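Local structure of pyridoxine 4-oxidase (Mesorhizobium loti, 4HA6) at residues M90-G95 against A123-P128. The protein oxidises pyridoxine at its 4-hydroxymethyl group, an FAD-dependent reaction of the GMC oxidoreductase family with oxygen as electron acceptor. Numbering follows the deposited sequence.
With FAD (flavin-adenine dinucleotide), chain B.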
loop_
_atom_site.group_PDB
_atom_site.type_symbol
_atom_site.label_atom_id
_atom_site.label_comp_id
_atom_site.label_asym_id
_atom_site.label_seq_id
_atom_site.Cartn_x
_atom_site.Cartn_y
_atom_site.Cartn_z
ATOM N N MET A 90 -9.507 1.181 2.538
ATOM C CA MET A 90 -9.788 2.592 2.233
ATOM C C MET A 90 -9.268 3.663 3.217
ATOM O O MET A 90 -9.746 4.801 3.210
ATOM C CB MET A 90 -11.258 2.817 1.807
ATOM C CG MET A 90 -12.353 2.257 2.725
ATOM S SD MET A 90 -13.658 1.369 1.825
ATOM C CE MET A 90 -13.187 -0.333 2.182
ATOM N N GLY A 91 -8.270 3.313 4.028
ATOM C CA GLY A 91 -7.636 4.287 4.898
ATOM C C GLY A 91 -6.818 5.241 4.056
ATOM O O GLY A 91 -6.168 4.807 3.087
ATOM N N TYR A 92 -6.858 6.528 4.400
ATOM C CA TYR A 92 -6.044 7.536 3.713
ATOM C C TYR A 92 -5.051 8.175 4.690
ATOM O O TYR A 92 -5.445 8.952 5.577
ATOM C CB TYR A 92 -6.931 8.615 3.092
ATOM C CG TYR A 92 -6.183 9.613 2.229
ATOM C CD1 TYR A 92 -5.840 9.310 0.909
ATOM C CD2 TYR A 92 -5.825 10.861 2.734
ATOM C CE1 TYR A 92 -5.160 10.232 0.110
ATOM C CE2 TYR A 92 -5.144 11.790 1.944
ATOM C CZ TYR A 92 -4.812 11.467 0.644
ATOM O OH TYR A 92 -4.132 12.394 -0.113
ATOM N N MET A 93 -3.773 7.833 4.533
ATOM C CA MET A 93 -2.704 8.374 5.369
ATOM C C MET A 93 -1.581 8.855 4.457
ATOM O O MET A 93 -0.944 8.035 3.798
ATOM C CB MET A 93 -2.135 7.274 6.290
ATOM C CG MET A 93 -3.015 6.871 7.476
ATOM S SD MET A 93 -4.446 5.831 7.062
ATOM C CE MET A 93 -4.674 5.024 8.657
ATOM N N ARG A 94 -1.321 10.161 4.414
ATOM C CA ARG A 94 -0.224 10.670 3.585
ATOM C C ARG A 94 1.112 10.059 4.007
ATOM O O ARG A 94 1.925 9.662 3.174
ATOM C CB ARG A 94 -0.108 12.195 3.698
ATOM C CG ARG A 94 -1.262 12.991 3.133
ATOM C CD ARG A 94 -1.033 14.474 3.455
ATOM N NE ARG A 94 -2.002 15.325 2.769
ATOM C CZ ARG A 94 -2.047 16.649 2.882
ATOM N NH1 ARG A 94 -1.177 17.288 3.661
ATOM N NH2 ARG A 94 -2.966 17.335 2.221
ATOM N N GLY A 95 1.324 9.968 5.315
ATOM C CA GLY A 95 2.626 9.613 5.838
ATOM C C GLY A 95 3.112 10.800 6.651
ATOM O O GLY A 95 2.416 11.816 6.732
ATOM N N ALA A 123 -3.725 18.682 -4.525
ATOM C CA ALA A 123 -4.373 18.522 -5.833
ATOM C C ALA A 123 -5.195 17.231 -5.900
ATOM O O ALA A 123 -6.191 17.140 -6.636
ATOM C CB ALA A 123 -3.345 18.547 -6.956
ATOM N N ILE A 124 -4.777 16.227 -5.132
ATOM C CA ILE A 124 -5.453 14.939 -5.146
ATOM C C ILE A 124 -6.723 14.958 -4.289
ATOM O O ILE A 124 -7.752 14.369 -4.655
ATOM C CB ILE A 124 -4.500 13.839 -4.663
ATOM C CG1 ILE A 124 -3.555 13.433 -5.799
ATOM C CG2 ILE A 124 -5.279 12.634 -4.144
ATOM C CD1 ILE A 124 -2.285 12.744 -5.337
ATOM N N GLU A 125 -6.647 15.664 -3.162
ATOM C CA GLU A 125 -7.662 15.571 -2.113
ATOM C C GLU A 125 -8.894 16.461 -2.289
ATOM O O GLU A 125 -8.780 17.630 -2.676
ATOM C CB GLU A 125 -7.001 15.898 -0.779
ATOM C CG GLU A 125 -5.994 14.851 -0.393
ATOM C CD GLU A 125 -4.993 15.345 0.602
ATOM O OE1 GLU A 125 -5.089 16.521 1.029
ATOM O OE2 GLU A 125 -4.102 14.553 0.953
ATOM N N ASP A 126 -10.070 15.902 -2.004
ATOM C CA ASP A 126 -11.238 16.736 -1.687
ATOM C C ASP A 126 -11.548 16.511 -0.219
ATOM O O ASP A 126 -12.234 15.544 0.137
ATOM C CB ASP A 126 -12.464 16.396 -2.538
ATOM C CG ASP A 126 -13.677 17.313 -2.227
ATOM O OD1 ASP A 126 -13.475 18.492 -1.840
ATOM O OD2 ASP A 126 -14.831 16.852 -2.375
ATOM N N HIS A 127 -11.028 17.407 0.619
ATOM C CA HIS A 127 -10.985 17.226 2.070
ATOM C C HIS A 127 -11.880 18.251 2.775
ATOM O O HIS A 127 -11.958 19.399 2.345
ATOM C CB HIS A 127 -9.533 17.404 2.536
ATOM C CG HIS A 127 -9.238 16.801 3.872
ATOM N ND1 HIS A 127 -9.593 17.410 5.059
ATOM C CD2 HIS A 127 -8.603 15.654 4.212
ATOM C CE1 HIS A 127 -9.205 16.655 6.070
ATOM N NE2 HIS A 127 -8.593 15.588 5.586
ATOM N N PRO A 128 -12.546 17.848 3.873
ATOM C CA PRO A 128 -13.417 18.805 4.566
ATOM C C PRO A 128 -12.637 19.962 5.200
ATOM O O PRO A 128 -13.230 21.004 5.449
ATOM C CB PRO A 128 -14.105 17.948 5.639
ATOM C CG PRO A 128 -13.211 16.782 5.840
ATOM C CD PRO A 128 -12.585 16.514 4.497
HETATM P PA FAD B . -2.066 -1.707 -7.823
HETATM O O1A FAD B . -3.132 -0.717 -7.374
HETATM O O2A FAD B . -2.016 -3.058 -7.168
HETATM O O5B FAD B . -2.238 -1.886 -9.422
HETATM C C5B FAD B . -1.595 -2.894 -10.196
HETATM C C4B FAD B . -2.504 -3.115 -11.397
HETATM O O4B FAD B . -1.776 -3.580 -12.539
HETATM C C3B FAD B . -3.558 -4.170 -11.090
HETATM O O3B FAD B . -4.810 -3.647 -11.565
HETATM C C2B FAD B . -3.126 -5.396 -11.890
HETATM O O2B FAD B . -4.256 -6.185 -12.302
HETATM C C1B FAD B . -2.383 -4.773 -13.069
HETATM N N9A FAD B . -1.290 -5.610 -13.648
HETATM C C8A FAD B . -0.359 -6.311 -12.965
HETATM N N7A FAD B . 0.492 -6.934 -13.826
HETATM C C5A FAD B . 0.114 -6.629 -15.090
HETATM C C6A FAD B . 0.588 -6.953 -16.462
HETATM N N6A FAD B . 1.683 -7.754 -16.662
HETATM N N1A FAD B . -0.102 -6.420 -17.510
HETATM C C2A FAD B . -1.174 -5.620 -17.327
HETATM N N3A FAD B . -1.645 -5.289 -16.103
HETATM C C4A FAD B . -1.057 -5.752 -14.963
HETATM N N1 FAD B . -3.475 1.356 1.294
HETATM C C2 FAD B . -3.886 2.410 2.023
HETATM O O2 FAD B . -3.248 3.482 1.933
HETATM N N3 FAD B . -4.936 2.344 2.864
HETATM C C4 FAD B . -5.661 1.223 3.019
HETATM O O4 FAD B . -6.632 1.173 3.819
HETATM C C4X FAD B . -5.270 0.021 2.249
HETATM N N5 FAD B . -5.933 -1.150 2.355
HETATM C C5X FAD B . -5.564 -2.230 1.623
HETATM C C6 FAD B . -6.261 -3.431 1.734
HETATM C C7 FAD B . -5.888 -4.537 0.977
HETATM C C7M FAD B . -6.656 -5.829 1.107
HETATM C C8 FAD B . -4.735 -4.438 0.038
HETATM C C8M FAD B . -4.330 -5.639 -0.774
HETATM C C9 FAD B . -4.031 -3.241 -0.083
HETATM C C9A FAD B . -4.408 -2.140 0.686
HETATM N N10 FAD B . -3.703 -0.929 0.576
HETATM C C10 FAD B . -4.111 0.168 1.348
HETATM C "C1'" FAD B . -2.554 -0.823 -0.331
HETATM C "C2'" FAD B . -2.866 -0.039 -1.596
HETATM O "O2'" FAD B . -4.121 -0.470 -2.147
HETATM C "C3'" FAD B . -1.726 -0.309 -2.579
HETATM O "O3'" FAD B . -0.481 -0.034 -1.916
HETATM C "C4'" FAD B . -1.853 0.544 -3.829
HETATM O "O4'" FAD B . -3.137 0.280 -4.421
HETATM C "C5'" FAD B . -0.722 0.255 -4.822
HETATM O "O5'" FAD B . -1.123 0.733 -6.104
HETATM P P FAD B . -0.205 0.439 -7.382
HETATM O O1P FAD B . -0.604 1.346 -8.539
HETATM O O2P FAD B . 1.248 0.380 -6.956
HETATM O O3P FAD B . -0.594 -1.077 -7.728
#
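With CG of Tyr92 anti to the backbone N (chi1 -173°) and Arg94 a stretched-out side chain, phenol and guanidinium, two residues apart, both arrive at the carboxylate of Glu125, which reaches out at full length to meet them. Arg94 presents its NE and one terminal nitrogen, one to each oxygen: Arg94 NE donates to Glu125 OE2 at 2.9 Å and Arg94 NH2 to Glu125 OE1 at 2.6 Å. Both bonds belong to one salt bridge, with NH2 to OE1 its closest charged pair. Both oxygens use their syn lone pairs, and the two flat groups lie 14° apart, the nearly coplanar geometry of a bidentate ion pair. Tyr92 meets the same carboxylate differently, its ring turned 81° to it, with Tyr92 OH donating to Glu125 OE2 in the ring plane; the modelled separation of 2.4 Å is very short and its exact value doubtful. OE2 thus accepts from Tyr92 and Arg94, while OE1 also takes the backbone N of Gly136, so both oxygens of this buried acid are satisfied. The NH2 of Arg94 also donates to Ile134 O, fixing the guanidinium's rotation further. A leucine in place of Arg94 would probably leave the Glu125 carboxylate buried without its countercharge and freer to turn. On the flavin side, Gly91 N donates to FAD O4 at 2.7 Å, and FAD N3 donates to Gly91 O at 2.8 Å. The contact joins loop 90-95, FAD-binding as in GMC oxidoreductases, to buried packing behind it at Glu125, just past helix 114-124 at the start of strand 125-126.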